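Local coordinates for protein phytase (PDB 3ZHC) that is a phytase of branch 2 of the histidine phosphatase superfamily, built around a mixed beta sheet with helices packed against it, at residues A299-G304 / C412-F417; D57-W62 / N190-S195; Q82-W87 / S372-T377; P145-V150 / L319-H324. The protein carries 2 engineered substitutions. All blocks are in the same frame, centred on the assembly; numbering follows the deposited sequence.

Contact 1 of 4, residues A299-G304 / C412-F417; sequences ALLTNG and CSLKSF
The end of helix 282-301 faces the start of helix 414-424, with Leu-301 CA and Leu-414 CA 7.7 Å apart and no hydrogen bond between the two segments. The gap is filled by leucine side chains and one phenylalanine. Leu-414 reaches across to Leu-301. Its CG stands anti to the backbone N (chi1 -171°), and this places its fork against Leu-301. There CD2 of Leu-301 comes alongside at 3.6 Å from CG of Leu-414, and it also lies 3.9 Å from CD2 of Leu-414. One methyl of Leu-301 thus sits at the fork of the other leucine. CD1 of Leu-414 lies 4.1 Å from the carbonyl O of Leu-300. A second pair forms deeper in the protein. CD2 of Leu-300 approaches CE2 of Phe-417 at 3.7 Å, obliquely to the ring, and the two side chains cross at about a right angle. The helix carrying Leu-414 and Phe-417 is fixed at its start by an N-cap. The OG of Ser-413 accepts from Ser-416 N at 3.2 Å, and Cys-412 just before it is in a disulfide with Cys-403. The carbonyl O of Leu-300 is also hydrogen-bonded, to Lys-358 NZ. Segment 412-417 begins as a strand of the mixed sheet, and its helix and the end of helix 282-301 pack on that sheet. Leu-414 and Phe-417 touch Val-369 of strand 366-375, while Leu-300 packs on Val-34 of strand 28-38 and Phe-356 of strand 353-361. The contact joins two helix ends over neighbouring strands.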
# COMPACT_ATOMS: atom_id res chain seq x y z
N ALA B 299 27.54 9.40 16.45
CA ALA B 299 26.93 9.04 17.75
C ALA B 299 26.94 7.54 18.03
O ALA B 299 27.09 7.13 19.17
CB ALA B 299 25.50 9.60 17.84
N LEU B 300 26.77 6.73 16.98
CA LEU B 300 26.81 5.26 17.09
C LEU B 300 28.24 4.67 17.10
O LEU B 300 28.47 3.63 17.72
CB LEU B 300 25.96 4.61 15.98
CG LEU B 300 24.48 4.30 16.29
CD1 LEU B 300 23.83 5.29 17.24
CD2 LEU B 300 23.67 4.17 14.99
N LEU B 301 29.20 5.35 16.44
CA LEU B 301 30.59 4.84 16.29
C LEU B 301 31.63 5.24 17.34
O LEU B 301 32.40 4.38 17.78
CB LEU B 301 31.17 5.25 14.92
CG LEU B 301 30.65 4.56 13.68
CD1 LEU B 301 31.39 5.12 12.49
CD2 LEU B 301 30.83 3.06 13.78
N THR B 302 31.68 6.52 17.72
CA THR B 302 32.81 7.00 18.55
C THR B 302 32.81 6.51 19.99
O THR B 302 31.76 6.22 20.57
CB THR B 302 32.95 8.54 18.55
OG1 THR B 302 31.79 9.13 19.15
CG2 THR B 302 33.15 9.05 17.12
N ASN B 303 34.03 6.42 20.54
CA ASN B 303 34.28 6.07 21.94
C ASN B 303 34.72 7.31 22.75
O ASN B 303 35.26 7.18 23.85
CB ASN B 303 35.33 4.93 22.01
CG ASN B 303 34.80 3.58 21.43
OD1 ASN B 303 35.47 2.93 20.61
ND2 ASN B 303 33.60 3.17 21.87
N GLY B 304 34.46 8.52 22.20
CA GLY B 304 34.82 9.79 22.83
C GLY B 304 34.97 10.92 21.81
O GLY B 304 35.94 10.93 21.04
N CYS B 412 21.81 -4.79 10.89
CA CYS B 412 22.99 -4.48 10.12
C CYS B 412 24.19 -4.50 11.06
O CYS B 412 24.04 -4.19 12.23
CB CYS B 412 22.82 -3.11 9.46
SG CYS B 412 24.10 -2.63 8.39
N SER B 413 25.37 -4.88 10.56
CA SER B 413 26.58 -4.82 11.40
C SER B 413 26.95 -3.34 11.49
O SER B 413 26.60 -2.55 10.60
CB SER B 413 27.75 -5.67 10.85
OG SER B 413 28.35 -5.09 9.71
N LEU B 414 27.64 -2.97 12.57
CA LEU B 414 28.02 -1.57 12.81
C LEU B 414 28.82 -0.96 11.62
O LEU B 414 28.50 0.15 11.17
CB LEU B 414 28.82 -1.45 14.12
CG LEU B 414 29.13 -0.04 14.63
CD1 LEU B 414 27.85 0.72 14.97
CD2 LEU B 414 30.04 -0.13 15.83
N LYS B 415 29.83 -1.70 11.11
CA LYS B 415 30.65 -1.20 9.99
C LYS B 415 29.85 -1.17 8.67
O LYS B 415 30.05 -0.29 7.86
CB LYS B 415 31.96 -2.01 9.84
CG LYS B 415 32.93 -1.80 11.02
CD LYS B 415 34.34 -2.36 10.72
CE LYS B 415 34.32 -3.86 10.44
NZ LYS B 415 35.68 -4.40 10.14
N SER B 416 28.95 -2.16 8.48
CA SER B 416 28.06 -2.19 7.29
C SER B 416 27.11 -0.99 7.30
O SER B 416 26.83 -0.40 6.25
CB SER B 416 27.23 -3.49 7.20
OG SER B 416 27.98 -4.57 6.72
N PHE B 417 26.60 -0.66 8.50
CA PHE B 417 25.74 0.51 8.67
C PHE B 417 26.51 1.78 8.34
O PHE B 417 26.04 2.60 7.55
CB PHE B 417 25.16 0.59 10.11
CG PHE B 417 24.30 1.80 10.35
CD1 PHE B 417 23.00 1.86 9.83
CD2 PHE B 417 24.78 2.89 11.09
CE1 PHE B 417 22.18 3.00 10.04
CE2 PHE B 417 23.98 4.03 11.31
CZ PHE B 417 22.67 4.08 10.78

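Contact 2 of 4, residues D57-W62 / N190-S195; sequences DQWPQW and NVLNFS. With FMT (formic acid), chain P.
Trp-59 and Leu-192 make a small apolar contact, and a water joins Asp-57 to Asn-193 beside it. Segment 57-62 is loop, between helices 49-53 and 71-90. Segment 190-195 covers the end of helix 182-192. CD2 of Leu-192 lies 4.1 Å from CZ2 of Trp-59 and approaches the indole obliquely. CZ2 of the six-membered ring does the touching; separately, NE1 donates to Met-51 O. Trp-255 packs edge-to-face with the same indole, and helix 231-247 touches it through Leu-238 and Ile-241. The helix closes in a Schellman motif, with Asn-193 as the C-prime residue in a positive-phi conformation (phi 51°). Phe-194 N bonds back to Glu-189 O. The second bond, from Asn-193 N to Asn-190 O, is weak, at 3.2 Å. The turn brings the side-chain amide of Asn-193 close to the loop. Water 1 accepts from Asn-193 ND2 at 3.1 Å and donates to Asp-57 OD2 at 2.7 Å. The same OD2 forms a salt bridge with Arg-257, whose guanidinium also donates to Val-191 O. One arginine therefore holds both segments. Past the turn, a formic acid molecule, probably from the crystallisation liquor, takes a hydrogen bond from Ser-195 N to its O2 at 2.9 Å, and Lys-208 also binds it. This O2 lies at the edge of the Phe-194 ring.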
# COMPACT_ATOMS: atom_id res chain seq x y z
N ASP B 57 -16.96 26.12 2.83
CA ASP B 57 -16.97 26.14 4.29
C ASP B 57 -15.82 26.97 4.85
O ASP B 57 -14.96 27.41 4.10
CB ASP B 57 -16.95 24.71 4.80
CG ASP B 57 -18.17 23.93 4.31
OD1 ASP B 57 -19.27 24.23 4.77
OD2 ASP B 57 -18.02 23.04 3.46
N GLN B 58 -15.84 27.19 6.16
CA GLN B 58 -14.83 27.96 6.89
C GLN B 58 -13.91 27.02 7.64
O GLN B 58 -14.37 26.02 8.19
CB GLN B 58 -15.46 28.94 7.90
CG GLN B 58 -16.06 30.19 7.31
CD GLN B 58 -17.37 29.93 6.59
OE1 GLN B 58 -18.32 29.36 7.17
NE2 GLN B 58 -17.45 30.35 5.32
N TRP B 59 -12.62 27.35 7.67
CA TRP B 59 -11.63 26.53 8.38
C TRP B 59 -11.66 26.77 9.90
O TRP B 59 -11.76 27.92 10.32
CB TRP B 59 -10.23 26.80 7.84
CG TRP B 59 -10.05 26.31 6.45
CD1 TRP B 59 -10.29 27.00 5.28
CD2 TRP B 59 -9.61 25.02 6.07
NE1 TRP B 59 -10.01 26.20 4.20
CE2 TRP B 59 -9.59 24.98 4.65
CE3 TRP B 59 -9.21 23.88 6.79
CZ2 TRP B 59 -9.20 23.85 3.94
CZ3 TRP B 59 -8.82 22.74 6.07
CH2 TRP B 59 -8.82 22.74 4.67
N PRO B 60 -11.58 25.68 10.72
CA PRO B 60 -11.44 25.85 12.17
C PRO B 60 -10.15 26.59 12.50
O PRO B 60 -9.13 26.36 11.83
CB PRO B 60 -11.36 24.40 12.71
CG PRO B 60 -11.79 23.54 11.65
CD PRO B 60 -11.66 24.25 10.35
N GLN B 61 -10.20 27.46 13.50
CA GLN B 61 -9.05 28.25 13.89
C GLN B 61 -8.28 27.55 14.99
O GLN B 61 -8.85 26.76 15.73
CB GLN B 61 -9.49 29.65 14.37
CG GLN B 61 -10.29 30.44 13.35
CD GLN B 61 -9.56 30.63 12.05
OE1 GLN B 61 -8.48 31.21 12.02
NE2 GLN B 61 -10.14 30.13 10.96
N TRP B 62 -6.99 27.86 15.06
CA TRP B 62 -6.08 27.30 16.06
C TRP B 62 -5.61 28.44 16.93
O TRP B 62 -5.23 29.47 16.40
CB TRP B 62 -4.91 26.64 15.35
CG TRP B 62 -5.28 25.42 14.54
CD1 TRP B 62 -6.06 25.37 13.40
CD2 TRP B 62 -4.86 24.06 14.79
NE1 TRP B 62 -6.16 24.07 12.95
CE2 TRP B 62 -5.44 23.25 13.78
CE3 TRP B 62 -4.07 23.46 15.78
CZ2 TRP B 62 -5.23 21.85 13.73
CZ3 TRP B 62 -3.86 22.07 15.73
CH2 TRP B 62 -4.44 21.29 14.71
N ASN B 190 -14.48 15.93 -2.55
CA ASN B 190 -15.72 15.62 -1.82
C ASN B 190 -15.68 16.16 -0.39
O ASN B 190 -16.66 16.71 0.10
CB ASN B 190 -16.00 14.11 -1.80
CG ASN B 190 -17.33 13.77 -1.15
OD1 ASN B 190 -18.39 14.12 -1.64
ND2 ASN B 190 -17.26 13.07 -0.01
N VAL B 191 -14.52 16.00 0.27
CA VAL B 191 -14.34 16.48 1.66
C VAL B 191 -14.42 18.03 1.74
O VAL B 191 -15.03 18.59 2.66
CB VAL B 191 -13.02 15.92 2.27
CG1 VAL B 191 -12.71 16.54 3.61
CG2 VAL B 191 -13.13 14.38 2.40
N LEU B 192 -13.82 18.71 0.77
CA LEU B 192 -13.88 20.16 0.66
C LEU B 192 -15.22 20.69 0.12
O LEU B 192 -15.48 21.88 0.23
CB LEU B 192 -12.78 20.66 -0.29
CG LEU B 192 -11.31 20.50 0.05
CD1 LEU B 192 -10.48 20.78 -1.18
CD2 LEU B 192 -10.93 21.43 1.18
N ASN B 193 -16.05 19.81 -0.47
CA ASN B 193 -17.23 20.21 -1.28
C ASN B 193 -16.76 21.23 -2.31
O ASN B 193 -17.29 22.32 -2.42
CB ASN B 193 -18.41 20.71 -0.41
CG ASN B 193 -19.77 20.70 -1.18
OD1 ASN B 193 -19.94 19.96 -2.17
ND2 ASN B 193 -20.74 21.53 -0.70
N PHE B 194 -15.71 20.82 -3.04
CA PHE B 194 -14.97 21.67 -3.99
C PHE B 194 -15.83 22.25 -5.10
O PHE B 194 -15.67 23.41 -5.45
CB PHE B 194 -13.77 20.87 -4.58
CG PHE B 194 -12.93 21.65 -5.58
CD1 PHE B 194 -12.20 22.77 -5.17
CD2 PHE B 194 -12.86 21.24 -6.93
CE1 PHE B 194 -11.41 23.49 -6.09
CE2 PHE B 194 -12.07 21.95 -7.85
CZ PHE B 194 -11.34 23.08 -7.44
N SER B 195 -16.75 21.42 -5.64
CA SER B 195 -17.69 21.83 -6.71
C SER B 195 -18.51 23.09 -6.38
O SER B 195 -18.88 23.84 -7.27
CB SER B 195 -18.66 20.68 -7.05
OG SER B 195 -17.97 19.57 -7.58
C FMT P . -16.94 18.10 -4.80
O1 FMT P . -17.11 16.91 -4.73
O2 FMT P . -16.25 18.59 -5.68
O HOH W 1 -20.36 22.61 2.14

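Contact 3 of 4, residues Q82-W87 / S372-T377; sequences QYQRLW and SFVYQT
Tyr-83 and Gln-84, consecutive residues of helix 71-90, meet a single residue of strand 366-375, Val-374. Gln-84 is folded rather than extended. Its CG is anti to the carbonyl carbon (chi1 -66°) and the chain bends again at chi2 (-69°). The bends bring NE2 over the fork of the valine, 4.0 Å from both CG1 and CG2 of Val-374. The two side chains come from opposite directions. This is a van der Waals contact. The amide's polar partner is Glu-353, whose OE1 accepts from NE2. Helix 71-90 lies here against the mixed sheet. Val-374 is flanked by Val-355 of strand 353-361 and Lys-395 of strand 394-398, and its backbone is hydrogen-bonded to Glu-353. The carboxylate that takes the Gln-84 amide thus comes from the residue paired with Val-374. Valine's CG1 stands anti to the backbone N and is the methyl that Tyr-83 meets, with CE2 of Tyr-83 4.3 Å from CG1 of Val-374. The approach to the tyrosine ring is oblique. Pro-392, in a loop, touches the same tyrosine.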
# COMPACT_ATOMS: atom_id res chain seq x y z
N GLN B 82 7.65 8.91 27.83
CA GLN B 82 7.28 8.01 28.92
C GLN B 82 7.43 6.55 28.50
O GLN B 82 8.06 5.77 29.21
CB GLN B 82 5.83 8.34 29.40
CG GLN B 82 5.13 7.32 30.29
CD GLN B 82 3.77 7.85 30.76
OE1 GLN B 82 3.71 8.81 31.57
NE2 GLN B 82 2.66 7.24 30.26
N TYR B 83 6.87 6.20 27.33
CA TYR B 83 7.01 4.83 26.77
C TYR B 83 8.49 4.48 26.56
O TYR B 83 8.92 3.38 26.94
CB TYR B 83 6.23 4.65 25.46
CG TYR B 83 6.60 3.41 24.65
CD1 TYR B 83 6.08 2.15 24.97
CD2 TYR B 83 7.48 3.49 23.55
CE1 TYR B 83 6.42 0.99 24.23
CE2 TYR B 83 7.83 2.34 22.80
CZ TYR B 83 7.29 1.10 23.15
OH TYR B 83 7.62 -0.03 22.43
N GLN B 84 9.25 5.41 25.97
CA GLN B 84 10.68 5.18 25.71
C GLN B 84 11.50 5.05 27.00
O GLN B 84 12.44 4.25 27.04
CB GLN B 84 11.27 6.27 24.78
CG GLN B 84 10.72 6.28 23.29
CD GLN B 84 11.14 5.08 22.43
OE1 GLN B 84 11.23 3.95 22.90
NE2 GLN B 84 11.39 5.33 21.16
N ARG B 85 11.15 5.82 28.05
CA ARG B 85 11.78 5.67 29.39
C ARG B 85 11.63 4.22 29.89
O ARG B 85 12.60 3.60 30.27
CB ARG B 85 11.16 6.63 30.41
CG ARG B 85 11.74 6.55 31.86
CD ARG B 85 10.77 7.18 32.89
NE ARG B 85 11.23 6.94 34.27
CZ ARG B 85 12.18 7.66 34.92
NH1 ARG B 85 12.82 8.69 34.33
NH2 ARG B 85 12.50 7.33 36.19
N LEU B 86 10.39 3.73 29.88
CA LEU B 86 10.06 2.35 30.33
C LEU B 86 10.74 1.29 29.47
O LEU B 86 11.28 0.31 30.00
CB LEU B 86 8.54 2.12 30.33
CG LEU B 86 7.72 2.98 31.32
CD1 LEU B 86 6.26 3.01 30.96
CD2 LEU B 86 7.94 2.48 32.79
N TRP B 87 10.73 1.49 28.15
CA TRP B 87 11.33 0.53 27.22
C TRP B 87 12.87 0.52 27.34
O TRP B 87 13.46 -0.55 27.44
CB TRP B 87 10.89 0.78 25.77
CG TRP B 87 11.22 -0.35 24.90
CD1 TRP B 87 10.56 -1.56 24.82
CD2 TRP B 87 12.30 -0.43 23.98
NE1 TRP B 87 11.16 -2.37 23.91
CE2 TRP B 87 12.24 -1.70 23.37
CE3 TRP B 87 13.31 0.46 23.61
CZ2 TRP B 87 13.15 -2.12 22.41
CZ3 TRP B 87 14.23 0.05 22.64
CH2 TRP B 87 14.15 -1.23 22.05
N SER B 372 14.08 1.24 13.56
CA SER B 372 12.64 1.14 13.79
C SER B 372 11.96 2.47 13.58
O SER B 372 12.61 3.52 13.58
CB SER B 372 12.38 0.69 15.22
OG SER B 372 12.93 -0.58 15.46
N PHE B 373 10.64 2.42 13.39
CA PHE B 373 9.83 3.64 13.38
C PHE B 373 8.82 3.54 14.52
O PHE B 373 7.95 2.69 14.48
CB PHE B 373 9.14 3.93 12.04
CG PHE B 373 8.73 5.38 11.91
CD1 PHE B 373 7.54 5.84 12.43
CD2 PHE B 373 9.59 6.30 11.27
CE1 PHE B 373 7.19 7.20 12.32
CE2 PHE B 373 9.24 7.65 11.15
CZ PHE B 373 8.04 8.10 11.67
N VAL B 374 8.97 4.41 15.53
CA VAL B 374 8.06 4.46 16.70
C VAL B 374 7.11 5.66 16.55
O VAL B 374 7.56 6.79 16.28
CB VAL B 374 8.85 4.53 18.02
CG1 VAL B 374 7.92 4.66 19.21
CG2 VAL B 374 9.72 3.29 18.17
N TYR B 375 5.82 5.41 16.72
CA TYR B 375 4.77 6.39 16.47
C TYR B 375 3.50 6.07 17.26
O TYR B 375 3.40 5.02 17.88
CB TYR B 375 4.42 6.36 14.98
CG TYR B 375 3.67 5.08 14.59
CD1 TYR B 375 4.35 3.83 14.47
CD2 TYR B 375 2.29 5.10 14.35
CE1 TYR B 375 3.65 2.65 14.11
CE2 TYR B 375 1.58 3.93 13.99
CZ TYR B 375 2.26 2.72 13.88
OH TYR B 375 1.57 1.61 13.53
N GLN B 376 2.54 7.00 17.22
CA GLN B 376 1.21 6.81 17.79
C GLN B 376 0.23 6.72 16.67
O GLN B 376 0.32 7.50 15.70
CB GLN B 376 0.82 7.98 18.67
CG GLN B 376 1.59 8.02 20.01
CD GLN B 376 1.91 9.41 20.45
OE1 GLN B 376 2.45 10.19 19.69
NE2 GLN B 376 1.59 9.74 21.71
N THR B 377 -0.73 5.79 16.78
CA THR B 377 -1.82 5.71 15.81
C THR B 377 -2.65 6.99 15.92
O THR B 377 -2.60 7.69 16.96
CB THR B 377 -2.72 4.47 16.01
OG1 THR B 377 -3.28 4.47 17.33
CG2 THR B 377 -1.93 3.18 15.81

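Contact 4 of 4, residues P145-V150 / L319-H324; sequences PLFNPV and LFIAGH
The ring of Phe-147 meets the end of strand 318-323, and its three nearest partners there, Ala-322 O, Gly-323 CA and Ile-321 CG2, all come at it obliquely. Ala-322 O and Gly-323 CA lie on one side of the ring plane. CE1 of Phe-147 is 3.3 Å from Ala-322 O, and CZ of Phe-147 is 3.4 Å from the same oxygen. CE1 of Phe-147 is also 3.6 Å from Gly-323 CA. As Gly-323 has no side chain, the ring can lie close to the strand backbone. From the other side of the ring plane, CG2 of Ile-321 packs at 3.8 Å from CZ of Phe-147, and the two side chains cross at a slant. The isoleucine holds CG1 anti to its carbonyl carbon (chi1 -54°), which leaves CG2 as the branch that meets the ring. The loop is also tied to the strand end through one outside side chain. Asn-327 donates from ND2 to Phe-147 O and accepts from His-324 N at OD1. Its single amide thus bridges the two segments. His-324 follows the strand at an N-cap position, in the HD motif of this family. Its ring meets that of His-39, of the RHGxRxP motif, and its NE2 is hydrogen-bonded to Asp-110, which Phe-147 also touches. The ring packs against backbone, including a carbonyl, and one isoleucine methyl; no hydrogen bond crosses. The carbonyl oxygen of Ala-322 stands well off the ring plane, so its approach is close packing, and the phenylalanine lies beside the backbone that leads to His-324.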
# COMPACT_ATOMS: atom_id res chain seq x y z
N PRO B 145 21.84 24.41 9.85
CA PRO B 145 22.17 23.56 8.67
C PRO B 145 22.07 22.03 8.86
O PRO B 145 22.01 21.31 7.88
CB PRO B 145 23.62 23.97 8.33
CG PRO B 145 24.16 24.52 9.58
CD PRO B 145 23.03 25.16 10.31
N LEU B 146 22.07 21.55 10.11
CA LEU B 146 21.84 20.12 10.40
C LEU B 146 20.51 19.64 9.84
O LEU B 146 20.41 18.51 9.37
CB LEU B 146 21.88 19.83 11.91
CG LEU B 146 21.67 18.39 12.41
CD1 LEU B 146 22.80 17.51 11.91
CD2 LEU B 146 21.56 18.33 13.93
N PHE B 147 19.51 20.52 9.90
CA PHE B 147 18.16 20.24 9.42
C PHE B 147 17.90 20.73 7.99
O PHE B 147 17.03 20.21 7.33
CB PHE B 147 17.14 20.85 10.38
CG PHE B 147 17.28 20.35 11.79
CD1 PHE B 147 16.64 19.18 12.19
CD2 PHE B 147 18.09 21.03 12.71
CE1 PHE B 147 16.78 18.69 13.52
CE2 PHE B 147 18.23 20.55 14.03
CZ PHE B 147 17.57 19.38 14.43
N ASN B 148 18.67 21.75 7.54
CA ASN B 148 18.49 22.35 6.20
C ASN B 148 19.85 22.72 5.55
O ASN B 148 20.17 23.91 5.42
CB ASN B 148 17.61 23.63 6.29
CG ASN B 148 16.26 23.39 6.94
OD1 ASN B 148 15.37 22.74 6.34
ND2 ASN B 148 16.07 23.93 8.19
N PRO B 149 20.65 21.72 5.14
CA PRO B 149 21.98 22.00 4.58
C PRO B 149 22.00 22.69 3.20
O PRO B 149 22.95 23.39 2.90
CB PRO B 149 22.62 20.61 4.50
CG PRO B 149 21.51 19.71 4.36
CD PRO B 149 20.39 20.27 5.16
N VAL B 150 20.95 22.50 2.39
CA VAL B 150 20.94 23.09 1.02
C VAL B 150 20.83 24.67 1.03
O VAL B 150 20.93 25.31 -0.01
CB VAL B 150 19.88 22.40 0.09
CG1 VAL B 150 20.17 22.70 -1.35
CG2 VAL B 150 19.88 20.90 0.30
N LEU B 319 20.49 9.89 22.25
CA LEU B 319 20.56 11.19 21.60
C LEU B 319 19.21 11.35 20.90
O LEU B 319 18.91 10.58 19.99
CB LEU B 319 21.72 11.26 20.60
CG LEU B 319 21.87 12.53 19.74
CD1 LEU B 319 22.16 13.76 20.57
CD2 LEU B 319 22.95 12.35 18.65
N PHE B 320 18.41 12.32 21.33
CA PHE B 320 17.08 12.60 20.75
C PHE B 320 17.21 13.86 19.92
O PHE B 320 17.64 14.89 20.44
CB PHE B 320 16.05 12.75 21.85
CG PHE B 320 14.65 13.04 21.36
CD1 PHE B 320 13.78 12.00 21.04
CD2 PHE B 320 14.19 14.38 21.22
CE1 PHE B 320 12.47 12.26 20.58
CE2 PHE B 320 12.88 14.65 20.76
CZ PHE B 320 12.02 13.59 20.44
N ILE B 321 16.83 13.79 18.64
CA ILE B 321 16.95 14.92 17.71
C ILE B 321 15.54 15.30 17.19
O ILE B 321 14.89 14.49 16.53
CB ILE B 321 17.91 14.61 16.54
CG1 ILE B 321 19.27 14.13 17.06
CG2 ILE B 321 18.09 15.85 15.63
CD1 ILE B 321 20.32 13.93 15.96
N ALA B 322 15.11 16.53 17.51
CA ALA B 322 13.79 17.06 17.12
C ALA B 322 13.88 17.86 15.80
O ALA B 322 14.44 18.97 15.76
CB ALA B 322 13.20 17.93 18.22
N GLY B 323 13.32 17.28 14.75
CA GLY B 323 13.27 17.88 13.44
C GLY B 323 11.86 17.90 12.91
O GLY B 323 10.90 18.03 13.67
N HIS B 324 11.74 17.75 11.58
CA HIS B 324 10.48 17.85 10.85
C HIS B 324 10.22 16.63 10.00
O HIS B 324 11.10 15.73 9.86
CB HIS B 324 10.55 19.09 9.95
CG HIS B 324 11.11 20.29 10.65
ND1 HIS B 324 10.32 21.17 11.35
CD2 HIS B 324 12.37 20.77 10.75
CE1 HIS B 324 11.06 22.13 11.86
NE2 HIS B 324 12.31 21.91 11.51

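Overall arrangement
Contacts 1, 3 and 4 all reach the mixed sheet, through strands 412-413, 366-375 and 318-323. Contacts 1 and 4 have centres 20 Å apart and touch, Ala-299 CB lying 3.8 Å from Leu-319 CD2. The centres of contacts 3 and 4 are also 20 Å apart, without touching. Contact 2 stands apart among helices and loops, its centre 49 Å from that of contact 1, on the opposite side of the chain's centre. Along the chain, contact 4 is nested inside the loop closed by contact 3, while contact 2 closes before contact 1 opens. The other pairs cross. Sequence-distant segments are therefore interleaved around one sheet, with contact 2 in a peripheral helical region.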